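Local coordinates for protein polyketide synthase PksL (Bacillus subtilis, PDB 5E1V) that probably dehydrates beta-hydroxyacyl intermediates during bacillaene assembly, the part in the crystal being a monomeric double-hotdog dehydratase domain of a split module, at residues Leu138-Val141 with Tyr142-Cys145; Ile237-Ser240 with Ser241-Arg244. All coordinates share one frame; numbering follows the deposited sequence.

Interaction 1. Residues Leu138-Val141 with Tyr142-Cys145; sequences LDDV and YEQC
Asp139 O takes the amide of Glu143 at 2.8 Å, the shortest of four successive i to i+4 bonds, although its N-H...O angle of 140° makes it the most bent. Tyr142 N reaches Leu138 O more directly, at 2.9 Å, and the bonds from Gln144 N to Asp140 O (3.2 Å) and from Cys145 N to Val141 O complete the ladder. This run of bonds belongs to helix 138-147, which comes after strand 134-137 in the chain, in a domain of the hotdog superfamily. On the buried flank the Tyr142 ring lies beside Leu138: CD2 of the leucine comes obliquely to CE2 at 3.5 Å. Leu138 CG stands anti to its own nitrogen (chi1 -160°), which carries the methyl toward the ring. The phenol OH bonds Ala158 N, and the ring of His152 meets that of the tyrosine. A leucine in place of Tyr142 would probably leave that Ala158 amide without its phenol partner and open a gap beside Leu138 and His152. On the exposed side, Asp140 and Glu143 run side by side and their OD1 and OE1 stand 3.6 Å apart, carboxylate planes 23° from one another; this like-charge proximity is probably eased by solvent and by a weak, long ion pair from Glu143 to Arg147.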
# COMPACT_ATOMS: atom_id res chain seq x y z
N LEU A 138 -4.66 3.60 17.09
CA LEU A 138 -4.41 2.65 16.07
C LEU A 138 -3.96 1.29 16.63
O LEU A 138 -4.31 0.22 16.09
CB LEU A 138 -3.38 3.24 15.09
CG LEU A 138 -3.38 2.55 13.71
CD1 LEU A 138 -4.60 2.94 12.88
CD2 LEU A 138 -2.14 2.88 12.91
N ASP A 139 -3.26 1.27 17.74
CA ASP A 139 -2.99 -0.04 18.37
C ASP A 139 -4.21 -0.90 18.59
O ASP A 139 -4.14 -2.14 18.52
CB ASP A 139 -2.36 0.15 19.70
CG ASP A 139 -1.00 0.61 19.60
OD1 ASP A 139 -0.35 0.26 18.58
OD2 ASP A 139 -0.56 1.29 20.56
N ASP A 140 -5.33 -0.26 18.90
CA ASP A 140 -6.57 -1.01 19.09
C ASP A 140 -7.11 -1.60 17.81
O ASP A 140 -7.76 -2.64 17.82
CB ASP A 140 -7.64 -0.11 19.74
CG ASP A 140 -7.23 0.35 21.15
OD1 ASP A 140 -6.56 -0.45 21.86
OD2 ASP A 140 -7.55 1.48 21.53
N VAL A 141 -6.81 -0.96 16.68
CA VAL A 141 -7.24 -1.46 15.39
C VAL A 141 -6.31 -2.62 15.03
O VAL A 141 -6.78 -3.64 14.57
CB VAL A 141 -7.20 -0.34 14.35
CG1 VAL A 141 -7.86 -0.78 13.04
CG2 VAL A 141 -7.94 0.85 14.90
N TYR A 142 -5.01 -2.46 15.26
CA TYR A 142 -4.07 -3.56 15.01
C TYR A 142 -4.42 -4.74 15.95
O TYR A 142 -4.26 -5.90 15.57
CB TYR A 142 -2.63 -3.15 15.26
CG TYR A 142 -1.98 -2.35 14.11
CD1 TYR A 142 -1.90 -2.89 12.82
CD2 TYR A 142 -1.43 -1.12 14.32
CE1 TYR A 142 -1.34 -2.16 11.75
CE2 TYR A 142 -0.85 -0.40 13.27
CZ TYR A 142 -0.82 -0.92 11.99
OH TYR A 142 -0.21 -0.19 10.99
N GLU A 143 -4.97 -4.43 17.14
CA GLU A 143 -5.45 -5.49 18.07
C GLU A 143 -6.52 -6.32 17.40
O GLU A 143 -6.45 -7.57 17.37
CB GLU A 143 -5.99 -4.85 19.35
CG GLU A 143 -5.79 -5.63 20.63
CD GLU A 143 -6.29 -4.86 21.86
OE1 GLU A 143 -7.14 -3.95 21.73
OE2 GLU A 143 -5.83 -5.16 22.98
N GLN A 144 -7.49 -5.66 16.77
CA GLN A 144 -8.52 -6.36 16.01
C GLN A 144 -8.01 -7.15 14.80
O GLN A 144 -8.50 -8.26 14.51
CB GLN A 144 -9.62 -5.35 15.58
CG GLN A 144 -10.83 -5.94 14.82
CD GLN A 144 -11.63 -7.07 15.53
OE1 GLN A 144 -11.88 -8.15 14.97
NE2 GLN A 144 -12.05 -6.80 16.74
N CYS A 145 -7.07 -6.58 14.03
CA CYS A 145 -6.47 -7.34 12.95
C CYS A 145 -5.94 -8.72 13.38
O CYS A 145 -6.22 -9.73 12.72
CB CYS A 145 -5.34 -6.53 12.34
SG CYS A 145 -5.96 -5.03 11.53

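Interaction 2. Residues Ile237-Ser240 with Ser241-Arg244; sequences IKRS and SVRR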
# COMPACT_ATOMS: atom_id res chain seq x y z
N ILE A 237 -10.23 9.18 4.49
CA ILE A 237 -11.05 8.29 3.78
C ILE A 237 -12.48 8.79 3.99
O ILE A 237 -12.94 8.88 5.14
CB ILE A 237 -10.91 6.85 4.31
CG1 ILE A 237 -9.42 6.44 4.23
CG2 ILE A 237 -11.80 5.92 3.51
CD1 ILE A 237 -8.95 5.51 5.29
N LYS A 238 -13.15 9.10 2.89
CA LYS A 238 -14.53 9.56 2.92
C LYS A 238 -15.49 8.41 2.84
O LYS A 238 -15.35 7.46 2.01
CB LYS A 238 -14.79 10.54 1.77
CG LYS A 238 -13.97 11.83 1.75
CD LYS A 238 -14.62 12.79 0.74
CE LYS A 238 -13.68 13.85 0.19
NZ LYS A 238 -12.67 13.29 -0.79
N ARG A 239 -16.54 8.45 3.68
CA ARG A 239 -17.51 7.34 3.66
C ARG A 239 -18.10 7.17 2.27
O ARG A 239 -18.41 6.05 1.84
CB ARG A 239 -18.65 7.57 4.71
CG ARG A 239 -19.51 6.34 4.99
CD ARG A 239 -20.62 6.67 5.98
NE ARG A 239 -20.11 7.27 7.20
CZ ARG A 239 -19.46 6.63 8.18
NH1 ARG A 239 -19.21 5.32 8.10
NH2 ARG A 239 -19.03 7.31 9.24
N SER A 240 -18.25 8.28 1.54
CA SER A 240 -18.86 8.22 0.20
C SER A 240 -18.03 7.40 -0.80
O SER A 240 -18.57 6.96 -1.82
CB SER A 240 -19.09 9.63 -0.36
OG SER A 240 -17.88 10.36 -0.45
N SER A 241 -16.74 7.21 -0.49
CA SER A 241 -15.82 6.42 -1.31
C SER A 241 -15.79 4.92 -0.95
O SER A 241 -15.33 4.08 -1.73
CB SER A 241 -14.39 6.99 -1.19
OG SER A 241 -13.77 6.57 0.02
N VAL A 242 -16.25 4.59 0.25
CA VAL A 242 -16.08 3.24 0.74
C VAL A 242 -17.35 2.50 0.47
O VAL A 242 -18.45 3.03 0.71
CB VAL A 242 -15.71 3.20 2.23
CG1 VAL A 242 -14.45 4.05 2.50
CG2 VAL A 242 -16.85 3.70 3.12
N ARG A 243 -17.24 1.28 -0.04
CA ARG A 243 -18.40 0.47 -0.21
C ARG A 243 -18.01 -0.99 -0.12
O ARG A 243 -16.83 -1.33 -0.22
CB ARG A 243 -19.12 0.86 -1.51
CG ARG A 243 -18.70 0.11 -2.76
CD ARG A 243 -19.21 0.82 -4.00
NE ARG A 243 -18.25 0.74 -5.11
CZ ARG A 243 -17.11 1.43 -5.15
NH1 ARG A 243 -16.76 2.25 -4.15
NH2 ARG A 243 -16.29 1.30 -6.19
N ARG A 244 -18.98 -1.85 0.16
CA ARG A 244 -18.83 -3.33 -0.04
C ARG A 244 -19.84 -3.90 -1.02
O ARG A 244 -21.03 -3.64 -0.91
CB ARG A 244 -18.97 -4.08 1.28
CG ARG A 244 -18.80 -5.61 1.16
CD ARG A 244 -19.00 -6.30 2.51
NE ARG A 244 -20.40 -6.22 2.92
CZ ARG A 244 -21.36 -7.00 2.43
NH1 ARG A 244 -21.09 -7.97 1.56
NH2 ARG A 244 -22.62 -6.84 2.84
O HOH W 1 -11.62 9.30 0.40
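Hydrogen bonding centres on Lys238 O, which receives two sound bonds from Ser241. The hydroxyl OG donates at 2.7 Å, in the carbonyl plane and on a lone pair, while the backbone N comes from above that plane at 2.9 Å. With OG between its own N and carbonyl carbon (chi1 79°), the hydroxyl folds back to the oxygen that the Ser241 amide already binds. One residue on, Val242 N bonds Arg239 O at 3.1 Å, its N-H...O angle being 153°; a second, weak bond from the same amide goes to Lys238 O. The two i to i+3 amide bonds, with the 3-10 backbone of Arg239 and Ser240, describe a short helical turn that interrupts strand 232-245. A water adds to the polar side: it accepts from Lys238 N at 2.9 Å and makes a weak bond to Ser241 OG.

Apolar contact lies across the base of this turn. Ile237 CG2 meets Val242 CG1 at 3.4 Å, closer than usual for carbons, and the two side chains cross at about a right angle. Val242 CG2 also lies 4.2 Å from Arg239 CG.

Ile237, Arg239 and Val242 all touch Leu203 of helix 190-203. Beyond the turn's two ends, Ile237 pairs through its backbone with Val169 of strand 168-174, and Arg243 with Tyr250 of strand 248-256.

Interaction 1 precedes interaction 2 along the chain, and both belong to the same hotdog-type dehydratase domain. Their centres are 20 Å apart and their nearest atoms about 9 Å, so they do not touch. Helix 190-203 links them indirectly: Val141 and Cys145 of interaction 1 pack on Val198, whereas Ile237 and Val242 of interaction 2 reach Leu203. Strand 232-245 neighbours strand 168-174, which pairs with 159-165, and that strand meets both Leu138 and Val141 through Ile162. One is thus a helix and the other a break in a strand, two local structures packed against the same helix.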